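Long-range contacts in tricorn protease (Thermoplasma acidophilum, PDB 1K32), which is a serine protease that probably breaks down peptides released by the proteasome, its beta propellers being thought to gate the way to the active site: residues A[52-57]-A[70-75]; A[77-82]-A[732-737]; A[476-481]-A[562-567]. All blocks are in the same frame, centred on the assembly; numbering follows the deposited sequence.

From the N terminus, contact 1 comes first, closing the short beta hairpin of strands 54-60 and 66-73 in a blade of the N-terminal propeller. Strand 79-86 follows in the same sheet and opens the long loop that contact 2 closes about 650 residues later, at 732-737. Contacts 1 and 2 touch through the neighbouring strands 66-73 and 79-86, and their centres are about 9 Å apart. Contact 3 falls within the long span of contact 2 and joins two blades of the second propeller, its centre about 49 Å from that of contact 2. Contact 1 thus stands in series with both others, while contact 3 is remote and touches neither.

Contact 1: A[52-57]-A[70-75]; sequences LGVINN and RVMRGS
Arg70 N gives an almost straight bond to Asn57 O (3.1 Å, N-H...O 177°) at the end of this contact nearer the hairpin turn. The side chain of Arg70 is extended as far as NE, with CG anti to the backbone N, and this carries its guanidinium past Asn56 to Thr109 O, its main partner, and to Phe108 O and Ser102 OG. NH2 also makes a weak bond to Met72 SD, which lies at the guanidinium edge. The carbonyl of Arg70 receives a weak bond from Asn56 N and a CA-H contact from Ile55. Val71 faces Ile55 in a non-hydrogen-bonded pair, with their CA atoms 4.2 Å apart. Its CG2 presses on Leu52 O (3.3 Å) and reaches Leu52 CB, while Phe734 also packs against this valine. Met72 and Val54 form the antiparallel hydrogen-bonded pair: Met72 N to Val54 O is 2.7 Å, and Val54 N to Met72 O is 3.0 Å. The thioether bends at its last torsion (chi3 -76°), turning CE back onto Val54 CG1 at 3.9 Å and onto Asn56 CB; Tyr703 of helix 702-714 packs on the same three side chains. Arg73 holds Leu52 O side-on with two nitrogens, NE at 2.7 Å and NH1 at 2.9 Å. The oxygen lies in the guanidinium plane, yet both donors approach from one face of the carbonyl, tilted from its plane. A CB on Gly53 would collide with Met72 O and Val71 CG2, and its backbone angles would jam it against Leu52 O. These two residue pairs, the 142° between strand directions and the adjacency of strands 54-60 and 66-73 identify an antiparallel beta hairpin, here the first two strands of a propeller blade.

Contact 2: A[77-82]-A[732-737]; sequences LNTADL and DPFRSG
Phe734 N donates to Thr79 OG1 in the one hydrogen bond between the two segments, 2.9 Å long and fairly straight (N-H...O 164°). The hydroxyl sits between the backbone N and carbonyl carbon of Thr79 (chi1 63°), a torsion that turns it to the loop, and it is also hydrogen-bonded to Arg73 O on the neighbouring strand. A valine in place of Thr79 would probably leave Phe734 N without its acceptor and cut the link that this hydroxyl makes between loop and sheet. The carboxylate of buried Asp81 is held elsewhere: it turns to Thr96 OG1, its strongest partner, to the backbone N atoms of Phe98 and Ser99, and to Arg94 in a salt bridge. Four partners therefore fix the rotation of this group. Segment 77-82 runs into a blade strand of the N-terminal propeller, whereas 732-737 is an irregular loop leading to strand 741-746 of the PDZ domain, so the contact ties a blade of that propeller to the loop leading into the PDZ domain. The principal nonpolar element is a CH-pi contact: Asp81 CB stands over the centre of the Phe734 ring, 3.9 Å from the centroid and almost on the ring normal. Its carboxylate plane is turned 70° from the ring. Around it Phe734 CD2 meets Ala80 C at 3.9 Å, and Arg73 also touches the phenylalanine side chain. Pro733 packs by its CB on Thr79 CG2 (3.9 Å), obliquely beside the hydroxyl branch.

Contact 3: A[476-481]-A[562-567]; sequences APAFDA and IIPLES
Strands 476-479 and 562-564 run nearly parallel, 9° between their directions and 6.9 Å between their axes, too far for direct backbone bonds, and no hydrogen bond joins them. Between them Ala478 CB meets Pro564 CD at 4.0 Å and also lies against the carbonyl oxygen Ile562 O at 3.4 Å. Ile562 brings its CG2 branch, which lies between the backbone N and carbonyl carbon because CG1 is anti to the N (chi1 179°), to 3.6 Å from Ala476 O. These are the first strands of two successive four-stranded blades in the second propeller of tricorn, the strands that in this fold line the central channel, and Tyr487 of the next strand in the first of the two blades packs on both Ile562 and Pro564. Farther along, Pro564 CG meets Phe479 O at 3.7 Å and lies against Asp480 CA, while the Asp480 carboxylate leads off to where OD2 accepts hydrogen bonds from the backbone N atoms of Lys484 and Asn485. Two waters bridge the two backbones. One donates to Ala476 O and accepts from Ile562 N, each at 2.8 Å; the other, at the loop after strand 476-479, accepts from Ala481 N and donates to Pro564 O.

Contact 1: A[52-57]-A[70-75]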
ATOM      1  N   LEU A  52      34.270  32.441  33.710  1.00 26.47           N
ATOM      2  CA  LEU A  52      35.157  31.489  33.046  1.00 25.69           C
ATOM      3  C   LEU A  52      34.700  30.065  33.283  1.00 24.29           C
ATOM      4  O   LEU A  52      35.122  29.142  32.599  1.00 21.96           O
ATOM      5  CB  LEU A  52      36.579  31.594  33.585  1.00 27.79           C
ATOM      6  CG  LEU A  52      37.592  32.512  32.910  1.00 31.18           C
ATOM      7  CD1 LEU A  52      38.980  32.073  33.355  1.00 29.84           C
ATOM      8  CD2 LEU A  52      37.481  32.420  31.403  1.00 29.74           C
ATOM      9  N   GLY A  53      33.835  29.905  34.273  1.00 23.72           N
ATOM     10  CA  GLY A  53      33.369  28.597  34.661  1.00 21.85           C
ATOM     11  C   GLY A  53      33.647  28.621  36.149  1.00 22.26           C
ATOM     12  O   GLY A  53      33.811  29.704  36.712  1.00 24.09           O
ATOM     13  N   VAL A  54      33.734  27.465  36.791  1.00 21.45           N
ATOM     14  CA  VAL A  54      33.978  27.442  38.234  1.00 21.84           C
ATOM     15  C   VAL A  54      35.446  27.346  38.631  1.00 19.59           C
ATOM     16  O   VAL A  54      36.078  26.313  38.433  1.00 18.71           O
ATOM     17  CB  VAL A  54      33.239  26.272  38.916  1.00 20.70           C
ATOM     18  CG1 VAL A  54      33.548  26.270  40.405  1.00 21.54           C
ATOM     19  CG2 VAL A  54      31.740  26.393  38.672  1.00 21.91           C
ATOM     20  N   ILE A  55      35.968  28.419  39.219  1.00 18.33           N
ATOM     21  CA  ILE A  55      37.353  28.445  39.674  1.00 19.76           C
ATOM     22  C   ILE A  55      37.471  27.878  41.100  1.00 20.38           C
ATOM     23  O   ILE A  55      36.711  28.255  41.992  1.00 17.98           O
ATOM     24  CB  ILE A  55      37.899  29.874  39.655  1.00 21.31           C
ATOM     25  CG1 ILE A  55      37.794  30.438  38.232  1.00 22.21           C
ATOM     26  CG2 ILE A  55      39.331  29.889  40.181  1.00 20.71           C
ATOM     27  CD1 ILE A  55      38.073  31.935  38.126  1.00 23.47           C
ATOM     28  N   ASN A  56      38.419  26.963  41.305  1.00 21.77           N
ATOM     29  CA  ASN A  56      38.617  26.368  42.628  1.00 23.37           C
ATOM     30  C   ASN A  56      40.036  26.586  43.157  1.00 23.13           C
ATOM     31  O   ASN A  56      40.314  26.307  44.322  1.00 21.97           O
ATOM     32  CB  ASN A  56      38.315  24.863  42.598  1.00 22.84           C
ATOM     33  CG  ASN A  56      39.447  24.059  41.999  1.00 22.61           C
ATOM     34  OD1 ASN A  56      40.164  23.333  42.706  1.00 22.08           O
ATOM     35  ND2 ASN A  56      39.634  24.195  40.697  1.00 20.74           N
ATOM     36  N   ASN A  57      40.927  27.074  42.298  1.00 21.68           N
ATOM     37  CA  ASN A  57      42.313  27.320  42.685  1.00 20.13           C
ATOM     38  C   ASN A  57      42.915  28.446  41.850  1.00 19.47           C
ATOM     39  O   ASN A  57      42.596  28.593  40.680  1.00 15.70           O
ATOM     40  CB  ASN A  57      43.150  26.048  42.520  1.00 21.85           C
ATOM     41  CG  ASN A  57      44.490  26.130  43.250  1.00 25.13           C
ATOM     42  OD1 ASN A  57      44.585  26.759  44.292  1.00 24.80           O
ATOM     43  ND2 ASN A  57      45.526  25.475  42.707  1.00 26.38           N
ATOM     44  N   ARG A  70      42.830  27.514  37.833  1.00 22.27           N
ATOM     45  CA  ARG A  70      42.187  26.246  37.481  1.00 21.54           C
ATOM     46  C   ARG A  70      40.675  26.486  37.422  1.00 21.17           C
ATOM     47  O   ARG A  70      40.062  26.948  38.388  1.00 18.69           O
ATOM     48  CB  ARG A  70      42.487  25.135  38.502  1.00 19.49           C
ATOM     49  CG  ARG A  70      41.832  23.793  38.110  1.00 20.07           C
ATOM     50  CD  ARG A  70      42.155  22.644  39.059  1.00 16.44           C
ATOM     51  NE  ARG A  70      41.621  21.339  38.620  1.00 19.52           N
ATOM     52  CZ  ARG A  70      40.356  20.939  38.767  1.00 17.02           C
ATOM     53  NH1 ARG A  70      39.976  19.742  38.357  1.00 17.43           N
ATOM     54  NH2 ARG A  70      39.459  21.730  39.327  1.00 16.47           N
ATOM     55  N   VAL A  71      40.067  26.201  36.280  1.00 21.19           N
ATOM     56  CA  VAL A  71      38.636  26.410  36.171  1.00 21.25           C
ATOM     57  C   VAL A  71      37.966  25.138  35.709  1.00 19.13           C
ATOM     58  O   VAL A  71      38.531  24.398  34.912  1.00 21.04           O
ATOM     59  CB  VAL A  71      38.310  27.563  35.179  1.00 25.59           C
ATOM     60  CG1 VAL A  71      38.941  27.296  33.844  1.00 25.80           C
ATOM     61  CG2 VAL A  71      36.797  27.713  35.018  1.00 24.68           C
ATOM     62  N   MET A  72      36.775  24.861  36.223  1.00 17.15           N
ATOM     63  CA  MET A  72      36.048  23.664  35.797  1.00 18.66           C
ATOM     64  C   MET A  72      34.825  24.021  34.941  1.00 16.05           C
ATOM     65  O   MET A  72      34.224  25.073  35.112  1.00 15.45           O
ATOM     66  CB  MET A  72      35.613  22.845  37.016  1.00 18.48           C
ATOM     67  CG  MET A  72      36.764  22.225  37.800  1.00 17.80           C
ATOM     68  SD  MET A  72      36.159  21.619  39.418  1.00 16.85           S
ATOM     69  CE  MET A  72      36.021  23.210  40.227  1.00 16.86           C
ATOM     70  N   ARG A  73      34.489  23.152  33.991  1.00 19.42           N
ATOM     71  CA  ARG A  73      33.328  23.358  33.119  1.00 17.90           C
ATOM     72  C   ARG A  73      32.590  22.044  32.948  1.00 17.33           C
ATOM     73  O   ARG A  73      33.109  21.002  33.327  1.00 16.88           O
ATOM     74  CB  ARG A  73      33.755  23.913  31.756  1.00 17.17           C
ATOM     75  CG  ARG A  73      33.993  25.406  31.792  1.00 18.69           C
ATOM     76  CD  ARG A  73      34.349  25.969  30.433  1.00 19.01           C
ATOM     77  NE  ARG A  73      34.774  27.360  30.552  1.00 21.91           N
ATOM     78  CZ  ARG A  73      35.165  28.117  29.532  1.00 24.35           C
ATOM     79  NH1 ARG A  73      35.534  29.370  29.741  1.00 26.39           N
ATOM     80  NH2 ARG A  73      35.186  27.625  28.307  1.00 23.85           N
ATOM     81  N   GLY A  74      31.398  22.098  32.357  1.00 19.06           N
ATOM     82  CA  GLY A  74      30.581  20.899  32.202  1.00 19.15           C
ATOM     83  C   GLY A  74      29.579  20.991  33.350  1.00 19.85           C
ATOM     84  O   GLY A  74      29.978  21.361  34.460  1.00 19.59           O
ATOM     85  N   SER A  75      28.311  20.669  33.113  1.00 16.35           N
ATOM     86  CA  SER A  75      27.287  20.790  34.160  1.00 21.04           C
ATOM     87  C   SER A  75      27.717  20.253  35.526  1.00 20.16           C
ATOM     88  O   SER A  75      27.474  20.892  36.548  1.00 20.27           O
ATOM     89  CB  SER A  75      25.991  20.115  33.726  1.00 22.38           C
ATOM     90  OG  SER A  75      26.174  18.724  33.616  1.00 27.67           O
TER

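Contact 2: A[77-82]-A[732-737]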
ATOM      1  N   LEU A  77      30.877  19.820  36.447  1.00 21.57           N
ATOM      2  CA  LEU A  77      32.278  20.193  36.630  1.00 19.62           C
ATOM      3  C   LEU A  77      33.166  18.967  36.404  1.00 18.51           C
ATOM      4  O   LEU A  77      34.122  18.725  37.143  1.00 19.61           O
ATOM      5  CB  LEU A  77      32.510  20.780  38.041  1.00 19.61           C
ATOM      6  CG  LEU A  77      31.590  21.938  38.479  1.00 19.94           C
ATOM      7  CD1 LEU A  77      32.041  22.543  39.829  1.00 15.12           C
ATOM      8  CD2 LEU A  77      31.606  23.005  37.403  1.00 20.14           C
ATOM      9  N   ASN A  78      32.848  18.192  35.375  1.00 16.61           N
ATOM     10  CA  ASN A  78      33.626  17.008  35.069  1.00 19.41           C
ATOM     11  C   ASN A  78      34.897  17.264  34.235  1.00 19.72           C
ATOM     12  O   ASN A  78      35.703  16.350  34.046  1.00 20.39           O
ATOM     13  CB  ASN A  78      32.740  15.938  34.387  1.00 21.99           C
ATOM     14  CG  ASN A  78      32.086  16.426  33.100  1.00 25.50           C
ATOM     15  OD1 ASN A  78      32.074  15.711  32.103  1.00 31.64           O
ATOM     16  ND2 ASN A  78      31.526  17.628  33.120  1.00 28.38           N
ATOM     17  N   THR A  79      35.084  18.491  33.736  1.00 20.03           N
ATOM     18  CA  THR A  79      36.292  18.806  32.966  1.00 19.87           C
ATOM     19  C   THR A  79      37.021  20.014  33.547  1.00 20.19           C
ATOM     20  O   THR A  79      36.411  20.879  34.167  1.00 21.21           O
ATOM     21  CB  THR A  79      36.000  19.095  31.456  1.00 19.47           C
ATOM     22  OG1 THR A  79      35.177  20.255  31.327  1.00 16.50           O
ATOM     23  CG2 THR A  79      35.293  17.888  30.791  1.00 18.79           C
ATOM     24  N   ALA A  80      38.332  20.062  33.346  1.00 18.02           N
ATOM     25  CA  ALA A  80      39.128  21.165  33.848  1.00 18.75           C
ATOM     26  C   ALA A  80      40.297  21.505  32.937  1.00 17.18           C
ATOM     27  O   ALA A  80      40.788  20.657  32.177  1.00 16.75           O
ATOM     28  CB  ALA A  80      39.651  20.837  35.263  1.00 18.20           C
ATOM     29  N   ASP A  81      40.722  22.763  33.009  1.00 16.30           N
ATOM     30  CA  ASP A  81      41.878  23.245  32.257  1.00 16.96           C
ATOM     31  C   ASP A  81      42.400  24.507  32.941  1.00 18.63           C
ATOM     32  O   ASP A  81      41.698  25.119  33.752  1.00 18.91           O
ATOM     33  CB  ASP A  81      41.508  23.484  30.790  1.00 18.69           C
ATOM     34  CG  ASP A  81      41.937  22.315  29.882  1.00 21.97           C
ATOM     35  OD1 ASP A  81      41.214  22.013  28.914  1.00 19.78           O
ATOM     36  OD2 ASP A  81      43.004  21.701  30.131  1.00 21.09           O
ATOM     37  N   LEU A  82      43.635  24.890  32.640  1.00 18.86           N
ATOM     38  CA  LEU A  82      44.227  26.056  33.277  1.00 18.69           C
ATOM     39  C   LEU A  82      44.340  27.315  32.413  1.00 20.20           C
ATOM     40  O   LEU A  82      44.474  27.231  31.183  1.00 18.89           O
ATOM     41  CB  LEU A  82      45.607  25.683  33.811  1.00 18.13           C
ATOM     42  CG  LEU A  82      45.715  24.358  34.581  1.00 22.50           C
ATOM     43  CD1 LEU A  82      47.176  24.132  34.942  1.00 20.58           C
ATOM     44  CD2 LEU A  82      44.829  24.353  35.848  1.00 20.04           C
ATOM     45  N   ASP A 732      29.654  24.777  28.667  1.00 28.19           N
ATOM     46  CA  ASP A 732      29.896  23.510  27.986  1.00 27.76           C
ATOM     47  C   ASP A 732      31.238  22.966  28.474  1.00 25.25           C
ATOM     48  O   ASP A 732      32.153  23.724  28.774  1.00 21.46           O
ATOM     49  CB  ASP A 732      29.953  23.696  26.462  1.00 31.50           C
ATOM     50  CG  ASP A 732      28.639  24.188  25.875  1.00 34.91           C
ATOM     51  OD1 ASP A 732      27.586  23.569  26.134  1.00 36.06           O
ATOM     52  OD2 ASP A 732      28.663  25.197  25.140  1.00 38.80           O
ATOM     53  N   PRO A 733      31.365  21.640  28.563  1.00 24.20           N
ATOM     54  CA  PRO A 733      32.617  21.042  29.022  1.00 23.91           C
ATOM     55  C   PRO A 733      33.814  21.424  28.138  1.00 24.41           C
ATOM     56  O   PRO A 733      33.657  21.756  26.961  1.00 23.42           O
ATOM     57  CB  PRO A 733      32.311  19.547  28.992  1.00 26.16           C
ATOM     58  CG  PRO A 733      31.304  19.419  27.901  1.00 26.16           C
ATOM     59  CD  PRO A 733      30.407  20.609  28.126  1.00 25.66           C
ATOM     60  N   PHE A 734      35.005  21.408  28.725  1.00 22.07           N
ATOM     61  CA  PHE A 734      36.209  21.728  27.977  1.00 22.87           C
ATOM     62  C   PHE A 734      36.405  20.640  26.940  1.00 22.24           C
ATOM     63  O   PHE A 734      36.054  19.487  27.177  1.00 23.00           O
ATOM     64  CB  PHE A 734      37.425  21.799  28.903  1.00 18.94           C
ATOM     65  CG  PHE A 734      37.581  23.130  29.592  1.00 21.97           C
ATOM     66  CD1 PHE A 734      37.844  24.282  28.855  1.00 22.22           C
ATOM     67  CD2 PHE A 734      37.458  23.234  30.977  1.00 20.34           C
ATOM     68  CE1 PHE A 734      37.981  25.521  29.486  1.00 23.18           C
ATOM     69  CE2 PHE A 734      37.591  24.457  31.615  1.00 22.32           C
ATOM     70  CZ  PHE A 734      37.853  25.609  30.867  1.00 22.88           C
ATOM     71  N   ARG A 735      36.950  21.009  25.789  1.00 21.91           N
ATOM     72  CA  ARG A 735      37.172  20.047  24.725  1.00 24.68           C
ATOM     73  C   ARG A 735      38.657  19.817  24.521  1.00 22.81           C
ATOM     74  O   ARG A 735      39.471  20.728  24.685  1.00 21.98           O
ATOM     75  CB  ARG A 735      36.564  20.549  23.412  1.00 29.29           C
ATOM     76  CG  ARG A 735      35.097  20.925  23.486  1.00 35.48           C
ATOM     77  CD  ARG A 735      34.197  19.759  23.160  1.00 38.66           C
ATOM     78  NE  ARG A 735      34.410  19.285  21.793  1.00 42.46           N
ATOM     79  CZ  ARG A 735      33.559  18.504  21.139  1.00 43.54           C
ATOM     80  NH1 ARG A 735      33.829  18.115  19.900  1.00 43.52           N
ATOM     81  NH2 ARG A 735      32.429  18.124  21.724  1.00 44.68           N
ATOM     82  N   SER A 736      38.998  18.594  24.150  1.00 23.32           N
ATOM     83  CA  SER A 736      40.376  18.222  23.891  1.00 23.30           C
ATOM     84  C   SER A 736      40.396  17.354  22.644  1.00 25.25           C
ATOM     85  O   SER A 736      39.514  16.513  22.466  1.00 25.21           O
ATOM     86  CB  SER A 736      40.941  17.429  25.063  1.00 23.10           C
ATOM     87  OG  SER A 736      42.327  17.231  24.911  1.00 23.56           O
ATOM     88  N   GLY A 737      41.396  17.556  21.785  1.00 23.25           N
ATOM     89  CA  GLY A 737      41.502  16.753  20.580  1.00 23.77           C
ATOM     90  C   GLY A 737      42.650  15.783  20.750  1.00 25.33           C
ATOM     91  O   GLY A 737      43.758  16.175  21.104  1.00 25.91           O
TER

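Contact 3: A[476-481]-A[562-567]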
ATOM      1  N   ALA A 476       6.631  -8.352  38.783  1.00 13.58           N
ATOM      2  CA  ALA A 476       5.676  -7.705  37.882  1.00 15.60           C
ATOM      3  C   ALA A 476       4.231  -8.237  37.888  1.00 16.58           C
ATOM      4  O   ALA A 476       3.657  -8.518  36.835  1.00 16.94           O
ATOM      5  CB  ALA A 476       6.246  -7.727  36.423  1.00 15.86           C
ATOM      6  N   PRO A 477       3.616  -8.389  39.077  1.00 16.93           N
ATOM      7  CA  PRO A 477       2.230  -8.887  39.073  1.00 15.82           C
ATOM      8  C   PRO A 477       1.263  -7.916  38.377  1.00 16.10           C
ATOM      9  O   PRO A 477       1.406  -6.695  38.458  1.00 14.07           O
ATOM     10  CB  PRO A 477       1.904  -9.037  40.560  1.00 15.10           C
ATOM     11  CG  PRO A 477       2.771  -7.947  41.209  1.00 17.16           C
ATOM     12  CD  PRO A 477       4.089  -8.118  40.451  1.00 15.40           C
ATOM     13  N   ALA A 478       0.270  -8.466  37.697  1.00 17.17           N
ATOM     14  CA  ALA A 478      -0.729  -7.653  37.018  1.00 18.19           C
ATOM     15  C   ALA A 478      -2.033  -8.435  36.897  1.00 18.65           C
ATOM     16  O   ALA A 478      -2.036  -9.556  36.377  1.00 18.57           O
ATOM     17  CB  ALA A 478      -0.224  -7.236  35.631  1.00 17.55           C
ATOM     18  N   PHE A 479      -3.125  -7.870  37.415  1.00 17.57           N
ATOM     19  CA  PHE A 479      -4.437  -8.517  37.329  1.00 19.78           C
ATOM     20  C   PHE A 479      -5.075  -8.162  35.991  1.00 19.66           C
ATOM     21  O   PHE A 479      -4.755  -7.139  35.416  1.00 17.78           O
ATOM     22  CB  PHE A 479      -5.392  -8.029  38.434  1.00 18.35           C
ATOM     23  CG  PHE A 479      -4.990  -8.430  39.817  1.00 17.04           C
ATOM     24  CD1 PHE A 479      -4.284  -7.554  40.631  1.00 19.60           C
ATOM     25  CD2 PHE A 479      -5.306  -9.688  40.300  1.00 17.77           C
ATOM     26  CE1 PHE A 479      -3.896  -7.928  41.912  1.00 18.98           C
ATOM     27  CE2 PHE A 479      -4.928 -10.080  41.578  1.00 19.00           C
ATOM     28  CZ  PHE A 479      -4.218  -9.195  42.390  1.00 19.77           C
ATOM     29  N   ASP A 480      -5.963  -9.013  35.490  1.00 21.65           N
ATOM     30  CA  ASP A 480      -6.656  -8.690  34.246  1.00 24.07           C
ATOM     31  C   ASP A 480      -7.804  -7.749  34.620  1.00 25.55           C
ATOM     32  O   ASP A 480      -8.150  -7.618  35.798  1.00 25.10           O
ATOM     33  CB  ASP A 480      -7.176  -9.957  33.537  1.00 25.17           C
ATOM     34  CG  ASP A 480      -7.992 -10.864  34.447  1.00 27.08           C
ATOM     35  OD1 ASP A 480      -8.364 -11.968  33.991  1.00 28.90           O
ATOM     36  OD2 ASP A 480      -8.262 -10.489  35.605  1.00 26.96           O
ATOM     37  N   ALA A 481      -8.378  -7.086  33.627  1.00 26.07           N
ATOM     38  CA  ALA A 481      -9.455  -6.129  33.866  1.00 27.37           C
ATOM     39  C   ALA A 481     -10.610  -6.645  34.733  1.00 27.88           C
ATOM     40  O   ALA A 481     -11.119  -5.925  35.585  1.00 28.02           O
ATOM     41  CB  ALA A 481      -9.992  -5.624  32.530  1.00 27.32           C
ATOM     42  N   ILE A 562       4.250  -7.126  32.173  1.00 23.69           N
ATOM     43  CA  ILE A 562       3.226  -7.862  31.449  1.00 25.47           C
ATOM     44  C   ILE A 562       1.895  -7.152  31.667  1.00 26.74           C
ATOM     45  O   ILE A 562       1.527  -6.816  32.801  1.00 26.13           O
ATOM     46  CB  ILE A 562       3.123  -9.338  31.926  1.00 26.42           C
ATOM     47  CG1 ILE A 562       2.008 -10.050  31.156  1.00 26.98           C
ATOM     48  CG2 ILE A 562       2.854  -9.405  33.414  1.00 26.32           C
ATOM     49  CD1 ILE A 562       1.907 -11.543  31.439  1.00 28.85           C
ATOM     50  N   ILE A 563       1.197  -6.897  30.569  1.00 24.68           N
ATOM     51  CA  ILE A 563      -0.088  -6.218  30.612  1.00 26.46           C
ATOM     52  C   ILE A 563      -1.137  -7.064  29.883  1.00 27.25           C
ATOM     53  O   ILE A 563      -1.208  -7.065  28.653  1.00 27.66           O
ATOM     54  CB  ILE A 563       0.021  -4.823  29.941  1.00 28.04           C
ATOM     55  CG1 ILE A 563       1.027  -3.965  30.710  1.00 27.22           C
ATOM     56  CG2 ILE A 563      -1.350  -4.134  29.899  1.00 27.04           C
ATOM     57  CD1 ILE A 563       1.390  -2.678  30.002  1.00 32.78           C
ATOM     58  N   PRO A 564      -1.957  -7.808  30.637  1.00 26.48           N
ATOM     59  CA  PRO A 564      -2.994  -8.648  30.040  1.00 27.36           C
ATOM     60  C   PRO A 564      -4.188  -7.823  29.546  1.00 27.20           C
ATOM     61  O   PRO A 564      -4.780  -7.052  30.303  1.00 23.94           O
ATOM     62  CB  PRO A 564      -3.372  -9.575  31.185  1.00 26.90           C
ATOM     63  CG  PRO A 564      -3.273  -8.659  32.367  1.00 27.34           C
ATOM     64  CD  PRO A 564      -1.961  -7.936  32.105  1.00 26.69           C
ATOM     65  N   LEU A 565      -4.526  -7.994  28.276  1.00 29.61           N
ATOM     66  CA  LEU A 565      -5.642  -7.281  27.667  1.00 34.36           C
ATOM     67  C   LEU A 565      -6.734  -8.266  27.258  1.00 36.20           C
ATOM     68  O   LEU A 565      -6.618  -9.467  27.507  1.00 35.43           O
ATOM     69  CB  LEU A 565      -5.159  -6.494  26.449  1.00 35.32           C
ATOM     70  CG  LEU A 565      -4.109  -5.428  26.773  1.00 36.10           C
ATOM     71  CD1 LEU A 565      -3.597  -4.796  25.486  1.00 36.65           C
ATOM     72  CD2 LEU A 565      -4.718  -4.385  27.686  1.00 37.40           C
ATOM     73  N   GLU A 566      -7.786  -7.758  26.623  1.00 39.33           N
ATOM     74  CA  GLU A 566      -8.898  -8.610  26.212  1.00 41.98           C
ATOM     75  C   GLU A 566      -8.461  -9.795  25.363  1.00 41.55           C
ATOM     76  O   GLU A 566      -8.646 -10.946  25.753  1.00 42.40           O
ATOM     77  CB  GLU A 566      -9.951  -7.789  25.460  1.00 44.92           C
ATOM     78  CG  GLU A 566     -11.213  -8.580  25.132  1.00 50.37           C
ATOM     79  CD  GLU A 566     -12.353  -7.698  24.650  1.00 53.43           C
ATOM     80  OE1 GLU A 566     -13.452  -8.237  24.404  1.00 55.35           O
ATOM     81  OE2 GLU A 566     -12.149  -6.470  24.518  1.00 54.36           O
ATOM     82  N   SER A 567      -7.876  -9.525  24.202  1.00 40.75           N
ATOM     83  CA  SER A 567      -7.442 -10.612  23.342  1.00 39.73           C
ATOM     84  C   SER A 567      -5.943 -10.615  23.073  1.00 37.74           C
ATOM     85  O   SER A 567      -5.476 -11.222  22.113  1.00 37.83           O
ATOM     86  CB  SER A 567      -8.227 -10.583  22.025  1.00 41.98           C
ATOM     87  OG  SER A 567      -8.207  -9.295  21.441  1.00 45.20           O
TER
HETATM   88  O   HOH W   1       3.537  -6.642  34.797  1.00 18.72           O
HETATM   89  O   HOH W   2      -7.408  -7.519  31.080  1.00 26.96           O